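Local coordinates for Alr3699 protein (Nostoc sp., PDB 4XSO) that is of unknown function but has the two-domain GT-B fold of glycosyltransferases, with two Rossmann-like domains facing each other across a cleft, at residues Q278-C283 against G297-E302; H127-P132 against Q162-Q167; Y97-A102 against E379-L384. All blocks are in the same frame, centred on the assembly; numbering follows the deposited sequence.

In the fold
The two Rossmann-like domains of the GT-B fold, one built on a seven-stranded and the other on a six-stranded parallel sheet, divide the three contacts between them. Contact 3 opens first along the chain and closes last, so the other two fall within its span. It lies on the N-terminal domain, where strand 99-102 receives helix 370-382, which returns after the second domain, and the last modelled residues. Contact 2, in the same domain, joins the loop after strand 122-126 to helix 159-167; its centre is about 22 Å from that of contact 3. Contact 1 follows in the C-terminal domain, pairing helices 276-282 and 298-305, its centre about 26 Å from that of contact 2. The last helix thus ties the chain back to the N-terminal domain.

Contact 1 of 3, residues Q278-C283 against G297-E302; sequences QLMAAC and GRVIVE
Met-280 reaches from helix 276-282 to Val-299 and Glu-302 on helix 298-305, joining two helices of the C-terminal Rossmann-like domain of this GT-B protein. The backbones stay well apart, the nearest CA atoms being those of Met-280 and Glu-302 at 8.3 Å, and a single long side chain spans the gap. From CB outward its atoms run in a stretched zigzag (chi2 -171°, chi3 170°), which carries the thioether across to the other helix. There the sulfur lies against the start of the Glu-302 side chain, with Met-280 SD 3.8 Å from Glu-302 CB, and the two side chains pass at a slant. It is the aliphatic root of Glu-302 that packs; its carboxylate belongs to another interaction, OE2 being hydrogen-bonded to Tyr-187 OH. Val-299 and Glu-302, three residues apart on the same helix, together receive the end of the methionine. Met-280 also touches Phe-212 of strand 207-212, and Ile-300, on helix 298-305, packs on helix 318-321. The methionine methyl touches both receiving residues: Met-280 CE is 4.0 Å from Val-299 CG1 and 3.9 Å from Glu-302 CB.

Contact 2 of 3, residues H127-P132 against Q162-Q167; sequences HDILSP and QTAFIQ
Leu-130 and Ala-164 bring the loop after strand 122-126, a strand of the parallel sheet in the N-terminal Rossmann-like domain, close against helix 159-167, with their CA atoms 5.5 Å apart. The tight part centres on the small alanine, which permits this approach: its methyl lies against the loop backbone, Ala-164 CB being 3.8 Å from Leu-130 N, and also meets Ile-129 CG2 at 3.7 Å. Farther in, Leu-130 and Phe-165 lie alongside each other with their tips in one direction. Leu-130 CD1 touches the edge of the phenyl ring in its plane, 3.8 Å from Phe-165 CD1. The ring is carried there with its CG anti to the backbone N (chi1 169°), and it also packs on Ala-147 and Asn-148 of helix 137-150, whose Leu-140 touches Leu-130.

The looser side is where the backbone carbonyls meet only through water. One water donates to Leu-130 O, at 2.7 Å, and to Ala-164 O, at a short 2.5 Å whose exact value is doubtful, bridging two carbonyls that cannot bond to each other. An inverse gamma turn is centred on Leu-130, with a weak bond from Ser-131 N to Ile-129 O. Methyl and ring-edge packing and a shared water thus hold the loop to helix 159-167, implying close apolar fit without any direct polar link between the segments.

Contact 3 of 3, residues Y97-A102 against E379-L384; sequences YDLIYA and ETLSSL
An apolar contact between sheet and helix joins strand 99-102, in the parallel sheet of the N-terminal domain, to the last helix of the chain, 370-382, and the residues after it. Leu-99 and Leu-381 form its centre, and their CA atoms are 9.2 Å apart, so side chains fill the space between the backbones. With its CG anti to the backbone N (chi1 -176°), Leu-99 sends its CD1 methyl to two partners. It lies 4.1 Å from Leu-381 CD2 and 3.7 Å from Leu-384 CD1, and in both pairs the side chains cross at about a right angle. Leu-384, the last modelled residue, lies at the exposed margin.

Two residues along the strand, Tyr-101 offers the edge of its ring to the same leucine: Leu-381 CD2 sits near the ring plane, 4.5 Å from Tyr-101 CE2. The phenol oxygen is engaged by His-125 ND1 in a hydrogen bond, and Phe-11 meets the ring edge-to-face. Leu-381 reaches over Ile-9 and Val-123 as well, on the strands to either side of 99-102, and thus packs across three neighbouring strands.

Within 379-384, Glu-379 O accepts both Ser-383 N and Ser-382 OG, each at 3.0 Å and from the same face of the carbonyl plane. A C-terminal helix that crosses back from the second domain and lays its apolar side on the first is characteristic of the GT-B fold.

Contact 1 of 3, residues Q278-C283 against G297-E302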
ATOM      1  N   GLN A 278      32.807  -7.546  29.803  1.00 33.26           N
ATOM      2  CA  GLN A 278      33.960  -7.410  30.659  1.00 34.96           C
ATOM      3  C   GLN A 278      33.813  -6.266  31.688  1.00 30.34           C
ATOM      4  O   GLN A 278      34.145  -6.414  32.865  1.00 28.69           O
ATOM      5  CB  GLN A 278      35.210  -7.139  29.798  1.00 39.82           C
ATOM      6  CG  GLN A 278      35.660  -8.321  28.914  1.00 37.57           C
ATOM      7  CD  GLN A 278      34.661  -8.666  27.832  1.00 37.87           C
ATOM      8  OE1 GLN A 278      34.019  -7.771  27.206  1.00 41.18           O
ATOM      9  NE2 GLN A 278      34.536  -9.970  27.549  1.00 39.33           N
ATOM     10  N   LEU A 279      33.381  -5.109  31.194  1.00 34.73           N
ATOM     11  CA  LEU A 279      33.047  -3.989  32.070  1.00 31.63           C
ATOM     12  C   LEU A 279      32.056  -4.381  33.111  1.00 32.29           C
ATOM     13  O   LEU A 279      32.259  -4.069  34.250  1.00 34.76           O
ATOM     14  CB  LEU A 279      32.529  -2.810  31.250  1.00 30.41           C
ATOM     15  CG  LEU A 279      33.675  -2.136  30.517  1.00 31.82           C
ATOM     16  CD1 LEU A 279      33.097  -1.242  29.421  1.00 31.58           C
ATOM     17  CD2 LEU A 279      34.577  -1.313  31.440  1.00 36.30           C
ATOM     18  N   MET A 280      30.974  -5.069  32.706  1.00 32.35           N
ATOM     19  CA  MET A 280      29.948  -5.568  33.666  1.00 30.64           C
ATOM     20  C   MET A 280      30.590  -6.443  34.773  1.00 28.58           C
ATOM     21  O   MET A 280      30.361  -6.311  35.977  1.00 30.12           O
ATOM     22  CB  MET A 280      28.894  -6.350  32.898  1.00 29.58           C
ATOM     23  CG  MET A 280      27.926  -5.528  32.016  1.00 28.92           C
ATOM     24  SD  MET A 280      26.549  -6.481  31.343  1.00 21.02           S
ATOM     25  CE  MET A 280      25.653  -5.040  30.720  1.00 32.26           C
ATOM     26  N   ALA A 281      31.430  -7.365  34.335  1.00 28.08           N
ATOM     27  CA  ALA A 281      32.139  -8.229  35.235  1.00 30.02           C
ATOM     28  C   ALA A 281      32.954  -7.438  36.224  1.00 30.71           C
ATOM     29  O   ALA A 281      33.052  -7.828  37.389  1.00 36.02           O
ATOM     30  CB  ALA A 281      33.035  -9.207  34.481  1.00 30.47           C
ATOM     31  N   ALA A 282      33.513  -6.316  35.804  1.00 30.81           N
ATOM     32  CA  ALA A 282      34.268  -5.536  36.732  1.00 32.16           C
ATOM     33  C   ALA A 282      33.447  -4.678  37.690  1.00 32.79           C
ATOM     34  O   ALA A 282      34.001  -4.120  38.583  1.00 34.27           O
ATOM     35  CB  ALA A 282      35.247  -4.701  35.999  1.00 33.64           C
ATOM     36  N   CYS A 283      32.142  -4.573  37.499  1.00 34.06           N
ATOM     37  CA  CYS A 283      31.271  -3.843  38.443  1.00 32.03           C
ATOM     38  C   CYS A 283      31.010  -4.742  39.638  1.00 35.50           C
ATOM     39  O   CYS A 283      31.304  -5.962  39.608  1.00 34.25           O
ATOM     40  CB  CYS A 283      29.972  -3.507  37.754  1.00 34.93           C
ATOM     41  SG  CYS A 283      30.257  -2.269  36.482  1.00 36.71           S
ATOM     42  N   GLY A 297      14.646  -5.307  28.905  1.00 48.42           N
ATOM     43  CA  GLY A 297      15.962  -4.663  29.082  1.00 43.97           C
ATOM     44  C   GLY A 297      17.124  -5.583  28.736  1.00 39.35           C
ATOM     45  O   GLY A 297      17.469  -6.447  29.570  1.00 34.58           O
ATOM     46  N   ARG A 298      17.735  -5.440  27.544  1.00 34.12           N
ATOM     47  CA  ARG A 298      18.857  -6.349  27.180  1.00 35.81           C
ATOM     48  C   ARG A 298      19.935  -6.281  28.274  1.00 33.68           C
ATOM     49  O   ARG A 298      20.483  -7.282  28.740  1.00 32.86           O
ATOM     50  CB  ARG A 298      19.440  -6.020  25.780  1.00 37.81           C
ATOM     51  CG  ARG A 298      18.460  -6.337  24.632  1.00 39.64           C
ATOM     52  CD  ARG A 298      18.970  -5.926  23.241  1.00 44.10           C
ATOM     53  NE  ARG A 298      20.203  -6.611  22.856  1.00 39.56           N
ATOM     54  CZ  ARG A 298      20.283  -7.879  22.426  1.00 46.54           C
ATOM     55  NH1 ARG A 298      19.198  -8.617  22.201  1.00 47.45           N
ATOM     56  NH2 ARG A 298      21.471  -8.419  22.164  1.00 51.31           N
ATOM     57  N   VAL A 299      20.196  -5.080  28.774  1.00 30.41           N
ATOM     58  CA  VAL A 299      21.254  -4.876  29.763  1.00 30.69           C
ATOM     59  C   VAL A 299      21.039  -5.636  31.066  1.00 28.14           C
ATOM     60  O   VAL A 299      21.997  -6.070  31.734  1.00 33.98           O
ATOM     61  CB  VAL A 299      21.395  -3.357  30.091  1.00 35.13           C
ATOM     62  CG1 VAL A 299      22.211  -3.128  31.325  1.00 39.94           C
ATOM     63  CG2 VAL A 299      22.046  -2.673  28.891  1.00 43.27           C
ATOM     64  N   ILE A 300      19.794  -5.771  31.438  1.00 30.98           N
ATOM     65  CA  ILE A 300      19.424  -6.455  32.651  1.00 30.99           C
ATOM     66  C   ILE A 300      19.796  -7.939  32.406  1.00 29.26           C
ATOM     67  O   ILE A 300      20.484  -8.529  33.174  1.00 32.24           O
ATOM     68  CB  ILE A 300      17.938  -6.322  32.919  1.00 30.68           C
ATOM     69  CG1 ILE A 300      17.571  -4.844  33.184  1.00 37.06           C
ATOM     70  CG2 ILE A 300      17.528  -7.211  34.086  1.00 33.58           C
ATOM     71  CD1 ILE A 300      16.044  -4.625  33.268  1.00 33.66           C
ATOM     72  N   VAL A 301      19.317  -8.528  31.345  1.00 31.26           N
ATOM     73  CA  VAL A 301      19.748  -9.924  31.017  1.00 30.42           C
ATOM     74  C   VAL A 301      21.247 -10.094  30.881  1.00 28.51           C
ATOM     75  O   VAL A 301      21.805 -11.063  31.350  1.00 32.61           O
ATOM     76  CB  VAL A 301      19.036 -10.455  29.765  1.00 28.02           C
ATOM     77  CG1 VAL A 301      19.522 -11.890  29.431  1.00 28.03           C
ATOM     78  CG2 VAL A 301      17.556 -10.457  29.998  1.00 31.01           C
ATOM     79  N   GLU A 302      21.931  -9.128  30.297  1.00 31.84           N
ATOM     80  CA  GLU A 302      23.376  -9.238  30.125  1.00 34.69           C
ATOM     81  C   GLU A 302      24.089  -9.262  31.451  1.00 35.32           C
ATOM     82  O   GLU A 302      24.961 -10.074  31.666  1.00 28.12           O
ATOM     83  CB  GLU A 302      23.910  -8.137  29.214  1.00 33.03           C
ATOM     84  CG  GLU A 302      23.464  -8.461  27.803  1.00 33.72           C
ATOM     85  CD  GLU A 302      23.880  -7.441  26.781  1.00 45.41           C
ATOM     86  OE1 GLU A 302      23.624  -6.241  27.020  1.00 43.63           O
ATOM     87  OE2 GLU A 302      24.396  -7.877  25.724  1.00 41.15           O
TER

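Contact 2 of 3, residues H127-P132 against Q162-Q167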
ATOM      1  N   HIS A 127       8.651  -5.530  18.951  1.00 32.16           N
ATOM      2  CA  HIS A 127       9.672  -5.210  19.899  1.00 35.03           C
ATOM      3  C   HIS A 127       9.311  -3.965  20.735  1.00 40.10           C
ATOM      4  O   HIS A 127      10.098  -3.592  21.616  1.00 38.79           O
ATOM      5  CB  HIS A 127      11.007  -4.935  19.219  1.00 34.29           C
ATOM      6  CG  HIS A 127      11.568  -6.094  18.462  1.00 30.86           C
ATOM      7  ND1 HIS A 127      12.287  -7.085  19.071  1.00 33.10           N
ATOM      8  CD2 HIS A 127      11.545  -6.405  17.146  1.00 32.40           C
ATOM      9  CE1 HIS A 127      12.676  -7.977  18.184  1.00 31.81           C
ATOM     10  NE2 HIS A 127      12.262  -7.576  16.999  1.00 33.79           N
ATOM     11  N   ASP A 128       8.154  -3.344  20.472  1.00 37.11           N
ATOM     12  CA  ASP A 128       7.769  -2.086  21.165  1.00 40.98           C
ATOM     13  C   ASP A 128       6.618  -2.342  22.130  1.00 40.11           C
ATOM     14  O   ASP A 128       5.857  -3.302  21.978  1.00 38.06           O
ATOM     15  CB  ASP A 128       7.267  -1.021  20.190  1.00 46.29           C
ATOM     16  CG  ASP A 128       8.260  -0.711  19.047  1.00 49.92           C
ATOM     17  OD1 ASP A 128       9.406  -0.387  19.355  1.00 49.22           O
ATOM     18  OD2 ASP A 128       7.854  -0.741  17.862  1.00 50.49           O
ATOM     19  N   ILE A 129       6.518  -1.474  23.119  1.00 36.46           N
ATOM     20  CA  ILE A 129       5.306  -1.333  23.927  1.00 38.72           C
ATOM     21  C   ILE A 129       4.489  -0.300  23.154  1.00 36.04           C
ATOM     22  O   ILE A 129       4.943   0.827  22.991  1.00 37.31           O
ATOM     23  CB  ILE A 129       5.641  -0.865  25.342  1.00 41.23           C
ATOM     24  CG1 ILE A 129       6.403  -1.975  26.070  1.00 43.68           C
ATOM     25  CG2 ILE A 129       4.374  -0.447  26.137  1.00 40.30           C
ATOM     26  CD1 ILE A 129       6.728  -1.596  27.503  1.00 46.16           C
ATOM     27  N   LEU A 130       3.382  -0.737  22.574  1.00 31.94           N
ATOM     28  CA  LEU A 130       2.505   0.079  21.753  1.00 39.31           C
ATOM     29  C   LEU A 130       1.686   1.047  22.634  1.00 41.77           C
ATOM     30  O   LEU A 130       0.498   0.910  22.776  1.00 41.63           O
ATOM     31  CB  LEU A 130       1.589  -0.839  20.947  1.00 38.59           C
ATOM     32  CG  LEU A 130       2.392  -1.554  19.874  1.00 42.31           C
ATOM     33  CD1 LEU A 130       1.591  -2.599  19.176  1.00 44.36           C
ATOM     34  CD2 LEU A 130       2.932  -0.558  18.865  1.00 46.15           C
ATOM     35  N   SER A 131       2.372   1.979  23.272  1.00 43.34           N
ATOM     36  CA  SER A 131       1.676   2.923  24.167  1.00 49.82           C
ATOM     37  C   SER A 131       1.278   4.207  23.425  1.00 40.14           C
ATOM     38  O   SER A 131       2.060   4.776  22.664  1.00 35.80           O
ATOM     39  CB  SER A 131       2.533   3.243  25.409  1.00 46.50           C
ATOM     40  OG  SER A 131       2.206   4.490  25.996  1.00 58.27           O
ATOM     41  N   PRO A 132       0.051   4.682  23.686  1.00 51.62           N
ATOM     42  CA  PRO A 132      -0.343   5.986  23.159  1.00 50.41           C
ATOM     43  C   PRO A 132       0.457   7.160  23.721  1.00 45.32           C
ATOM     44  O   PRO A 132       0.278   8.264  23.255  1.00 55.81           O
ATOM     45  CB  PRO A 132      -1.843   6.116  23.533  1.00 49.54           C
ATOM     46  CG  PRO A 132      -2.226   4.874  24.241  1.00 49.45           C
ATOM     47  CD  PRO A 132      -0.979   4.093  24.561  1.00 49.78           C
ATOM     48  N   GLN A 162       3.299  -7.729  24.806  1.00 30.07           N
ATOM     49  CA  GLN A 162       2.134  -8.494  24.390  1.00 26.16           C
ATOM     50  C   GLN A 162       0.890  -7.852  24.978  1.00 29.14           C
ATOM     51  O   GLN A 162      -0.115  -7.755  24.327  1.00 29.73           O
ATOM     52  CB  GLN A 162       2.255  -9.926  24.903  1.00 27.19           C
ATOM     53  CG  GLN A 162       1.092 -10.875  24.578  1.00 28.72           C
ATOM     54  CD  GLN A 162       1.275 -12.202  25.283  1.00 29.77           C
ATOM     55  OE1 GLN A 162       1.680 -12.238  26.420  1.00 30.08           O
ATOM     56  NE2 GLN A 162       1.008 -13.273  24.608  1.00 33.07           N
ATOM     57  N   THR A 163       0.950  -7.496  26.246  1.00 27.84           N
ATOM     58  CA  THR A 163      -0.236  -6.885  26.915  1.00 33.75           C
ATOM     59  C   THR A 163      -0.566  -5.540  26.284  1.00 29.24           C
ATOM     60  O   THR A 163      -1.728  -5.232  26.064  1.00 34.45           O
ATOM     61  CB  THR A 163       0.053  -6.692  28.433  1.00 33.59           C
ATOM     62  OG1 THR A 163       1.370  -6.139  28.553  1.00 56.90           O
ATOM     63  CG2 THR A 163       0.084  -7.968  29.074  1.00 33.53           C
ATOM     64  N   ALA A 164       0.439  -4.722  26.005  1.00 33.95           N
ATOM     65  CA  ALA A 164       0.161  -3.413  25.337  1.00 32.33           C
ATOM     66  C   ALA A 164      -0.480  -3.564  23.924  1.00 37.28           C
ATOM     67  O   ALA A 164      -1.351  -2.766  23.552  1.00 31.33           O
ATOM     68  CB  ALA A 164       1.405  -2.556  25.261  1.00 33.68           C
ATOM     69  N   PHE A 165      -0.086  -4.606  23.155  1.00 27.90           N
ATOM     70  CA  PHE A 165      -0.655  -4.851  21.854  1.00 29.68           C
ATOM     71  C   PHE A 165      -2.102  -5.217  21.939  1.00 29.60           C
ATOM     72  O   PHE A 165      -2.935  -4.767  21.144  1.00 34.94           O
ATOM     73  CB  PHE A 165       0.115  -6.020  21.201  1.00 28.29           C
ATOM     74  CG  PHE A 165      -0.529  -6.548  19.965  1.00 31.13           C
ATOM     75  CD1 PHE A 165      -0.434  -5.837  18.742  1.00 35.92           C
ATOM     76  CD2 PHE A 165      -1.159  -7.787  19.962  1.00 27.73           C
ATOM     77  CE1 PHE A 165      -0.960  -6.405  17.576  1.00 32.14           C
ATOM     78  CE2 PHE A 165      -1.695  -8.336  18.793  1.00 29.62           C
ATOM     79  CZ  PHE A 165      -1.610  -7.653  17.614  1.00 30.31           C
ATOM     80  N   ILE A 166      -2.411  -6.059  22.922  1.00 31.43           N
ATOM     81  CA  ILE A 166      -3.772  -6.443  23.194  1.00 31.53           C
ATOM     82  C   ILE A 166      -4.653  -5.244  23.654  1.00 36.44           C
ATOM     83  O   ILE A 166      -5.792  -5.124  23.222  1.00 34.35           O
ATOM     84  CB  ILE A 166      -3.778  -7.532  24.270  1.00 33.72           C
ATOM     85  CG1 ILE A 166      -3.262  -8.848  23.687  1.00 33.50           C
ATOM     86  CG2 ILE A 166      -5.176  -7.688  24.903  1.00 33.79           C
ATOM     87  CD1 ILE A 166      -3.135  -9.958  24.781  1.00 36.06           C
ATOM     88  N   GLN A 167      -4.139  -4.405  24.544  1.00 34.60           N
ATOM     89  CA  GLN A 167      -4.907  -3.266  25.089  1.00 35.36           C
ATOM     90  C   GLN A 167      -5.199  -2.222  24.040  1.00 38.78           C
ATOM     91  O   GLN A 167      -6.116  -1.460  24.173  1.00 41.83           O
ATOM     92  CB  GLN A 167      -4.096  -2.596  26.210  1.00 38.71           C
ATOM     93  CG  GLN A 167      -4.111  -3.427  27.486  1.00 42.05           C
ATOM     94  CD  GLN A 167      -3.113  -2.999  28.545  1.00 48.25           C
ATOM     95  OE1 GLN A 167      -2.107  -2.328  28.290  1.00 53.69           O
ATOM     96  NE2 GLN A 167      -3.367  -3.449  29.756  1.00 56.79           N
TER
HETATM   97  O   HOH W   1      -1.363  -0.347  24.342  1.00 66.13           O

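Contact 3 of 3, residues Y97-A102 against E379-L384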
ATOM      1  N   TYR A  97      10.471 -15.050  -1.990  1.00 36.84           N
ATOM      2  CA  TYR A  97      10.613 -15.540  -0.621  1.00 33.26           C
ATOM      3  C   TYR A  97       9.322 -16.251  -0.205  1.00 36.34           C
ATOM      4  O   TYR A  97       8.304 -16.170  -0.914  1.00 36.09           O
ATOM      5  CB  TYR A  97      11.010 -14.375   0.296  1.00 33.66           C
ATOM      6  CG  TYR A  97      12.418 -13.927   0.008  1.00 33.87           C
ATOM      7  CD1 TYR A  97      12.670 -13.052  -1.036  1.00 33.22           C
ATOM      8  CD2 TYR A  97      13.492 -14.434   0.736  1.00 33.41           C
ATOM      9  CE1 TYR A  97      13.947 -12.719  -1.394  1.00 37.19           C
ATOM     10  CE2 TYR A  97      14.783 -14.103   0.399  1.00 31.21           C
ATOM     11  CZ  TYR A  97      14.996 -13.266  -0.676  1.00 34.27           C
ATOM     12  OH  TYR A  97      16.224 -12.882  -0.976  1.00 31.17           O
ATOM     13  N   ASP A  98       9.364 -17.005   0.881  1.00 32.56           N
ATOM     14  CA  ASP A  98       8.216 -17.779   1.291  1.00 34.34           C
ATOM     15  C   ASP A  98       7.467 -17.179   2.494  1.00 35.55           C
ATOM     16  O   ASP A  98       6.428 -17.679   2.865  1.00 33.62           O
ATOM     17  CB  ASP A  98       8.657 -19.139   1.698  1.00 35.46           C
ATOM     18  CG  ASP A  98       9.398 -19.843   0.609  1.00 42.79           C
ATOM     19  OD1 ASP A  98       8.835 -20.120  -0.467  1.00 43.55           O
ATOM     20  OD2 ASP A  98      10.583 -20.090   0.824  1.00 43.12           O
ATOM     21  N   LEU A  99       8.075 -16.214   3.161  1.00 34.45           N
ATOM     22  CA  LEU A  99       7.547 -15.636   4.338  1.00 32.18           C
ATOM     23  C   LEU A  99       8.147 -14.223   4.526  1.00 33.71           C
ATOM     24  O   LEU A  99       9.326 -13.986   4.236  1.00 30.08           O
ATOM     25  CB  LEU A  99       7.957 -16.533   5.522  1.00 39.32           C
ATOM     26  CG  LEU A  99       7.349 -16.033   6.872  1.00 40.61           C
ATOM     27  CD1 LEU A  99       6.771 -17.161   7.675  1.00 48.24           C
ATOM     28  CD2 LEU A  99       8.335 -15.274   7.741  1.00 42.81           C
ATOM     29  N   ILE A 100       7.333 -13.310   5.040  1.00 31.45           N
ATOM     30  CA  ILE A 100       7.737 -11.955   5.288  1.00 28.15           C
ATOM     31  C   ILE A 100       7.723 -11.780   6.792  1.00 32.49           C
ATOM     32  O   ILE A 100       6.699 -12.089   7.448  1.00 28.62           O
ATOM     33  CB  ILE A 100       6.756 -10.926   4.660  1.00 27.89           C
ATOM     34  CG1 ILE A 100       6.675 -11.086   3.149  1.00 33.31           C
ATOM     35  CG2 ILE A 100       7.154  -9.521   4.956  1.00 28.07           C
ATOM     36  CD1 ILE A 100       5.458 -10.297   2.632  1.00 34.51           C
ATOM     37  N   TYR A 101       8.860 -11.286   7.338  1.00 32.06           N
ATOM     38  CA  TYR A 101       9.019 -11.186   8.796  1.00 32.92           C
ATOM     39  C   TYR A 101       9.339  -9.733   9.108  1.00 33.03           C
ATOM     40  O   TYR A 101      10.457  -9.257   8.881  1.00 31.85           O
ATOM     41  CB  TYR A 101      10.114 -12.171   9.231  1.00 32.01           C
ATOM     42  CG  TYR A 101      10.319 -12.433  10.674  1.00 30.86           C
ATOM     43  CD1 TYR A 101      10.800 -11.467  11.528  1.00 32.44           C
ATOM     44  CD2 TYR A 101      10.199 -13.737  11.161  1.00 36.00           C
ATOM     45  CE1 TYR A 101      11.112 -11.760  12.852  1.00 33.63           C
ATOM     46  CE2 TYR A 101      10.488 -14.051  12.493  1.00 33.27           C
ATOM     47  CZ  TYR A 101      10.939 -13.072  13.333  1.00 32.43           C
ATOM     48  OH  TYR A 101      11.231 -13.387  14.642  1.00 30.08           O
ATOM     49  N   ALA A 102       8.299  -9.021   9.514  1.00 29.61           N
ATOM     50  CA  ALA A 102       8.375  -7.568   9.813  1.00 31.03           C
ATOM     51  C   ALA A 102       8.773  -7.354  11.257  1.00 29.76           C
ATOM     52  O   ALA A 102       8.117  -7.860  12.187  1.00 28.68           O
ATOM     53  CB  ALA A 102       7.040  -6.915   9.532  1.00 30.29           C
ATOM     54  N   GLU A 379      10.522 -23.504  15.691  1.00 32.16           N
ATOM     55  CA  GLU A 379       9.282 -24.259  15.923  1.00 35.69           C
ATOM     56  C   GLU A 379       8.087 -23.417  15.614  1.00 39.37           C
ATOM     57  O   GLU A 379       7.132 -23.863  14.941  1.00 38.91           O
ATOM     58  CB  GLU A 379       9.185 -24.789  17.355  1.00 38.62           C
ATOM     59  CG  GLU A 379      10.286 -25.855  17.520  1.00 51.76           C
ATOM     60  CD  GLU A 379      10.364 -26.580  18.872  1.00 58.94           C
ATOM     61  OE1 GLU A 379       9.479 -26.419  19.734  1.00 62.73           O
ATOM     62  OE2 GLU A 379      11.366 -27.316  19.072  1.00 66.95           O
ATOM     63  N   THR A 380       8.122 -22.170  16.035  1.00 34.29           N
ATOM     64  CA  THR A 380       6.960 -21.343  15.777  1.00 36.78           C
ATOM     65  C   THR A 380       6.808 -21.081  14.238  1.00 36.74           C
ATOM     66  O   THR A 380       5.721 -21.117  13.722  1.00 32.83           O
ATOM     67  CB  THR A 380       7.025 -20.072  16.614  1.00 42.60           C
ATOM     68  OG1 THR A 380       7.150 -20.415  18.020  1.00 40.28           O
ATOM     69  CG2 THR A 380       5.768 -19.293  16.405  1.00 44.65           C
ATOM     70  N   LEU A 381       7.901 -20.865  13.507  1.00 36.37           N
ATOM     71  CA  LEU A 381       7.832 -20.727  12.046  1.00 37.92           C
ATOM     72  C   LEU A 381       7.342 -22.015  11.325  1.00 41.43           C
ATOM     73  O   LEU A 381       6.569 -21.937  10.380  1.00 39.39           O
ATOM     74  CB  LEU A 381       9.161 -20.272  11.479  1.00 37.14           C
ATOM     75  CG  LEU A 381       9.463 -18.816  11.870  1.00 39.39           C
ATOM     76  CD1 LEU A 381      10.851 -18.457  11.423  1.00 39.84           C
ATOM     77  CD2 LEU A 381       8.419 -17.831  11.354  1.00 41.13           C
ATOM     78  N   SER A 382       7.753 -23.191  11.767  1.00 40.31           N
ATOM     79  CA  SER A 382       7.328 -24.413  11.070  1.00 45.13           C
ATOM     80  C   SER A 382       5.854 -24.689  11.376  1.00 48.61           C
ATOM     81  O   SER A 382       5.146 -25.303  10.607  1.00 43.56           O
ATOM     82  CB  SER A 382       8.179 -25.578  11.487  1.00 42.52           C
ATOM     83  OG  SER A 382       7.946 -25.790  12.832  1.00 47.35           O
ATOM     84  N   SER A 383       5.391 -24.204  12.520  1.00 48.46           N
ATOM     85  CA  SER A 383       3.984 -24.184  12.855  1.00 48.93           C
ATOM     86  C   SER A 383       3.080 -23.488  11.809  1.00 53.73           C
ATOM     87  O   SER A 383       1.891 -23.616  11.878  1.00 53.38           O
ATOM     88  CB  SER A 383       3.832 -23.501  14.207  1.00 63.92           C
ATOM     89  OG  SER A 383       2.492 -23.240  14.490  1.00 74.44           O
ATOM     90  N   LEU A 384       3.624 -22.763  10.844  1.00 54.69           N
ATOM     91  CA  LEU A 384       2.801 -22.164   9.795  1.00 62.94           C
ATOM     92  C   LEU A 384       3.395 -22.375   8.380  1.00 68.47           C
ATOM     93  O   LEU A 384       3.948 -23.454   8.084  1.00 60.63           O
ATOM     94  CB  LEU A 384       2.594 -20.681  10.147  1.00 64.45           C
ATOM     95  CG  LEU A 384       3.796 -19.743  10.116  1.00 58.57           C
ATOM     96  CD1 LEU A 384       3.755 -18.983   8.809  1.00 65.93           C
ATOM     97  CD2 LEU A 384       3.805 -18.731  11.242  1.00 57.24           C
TER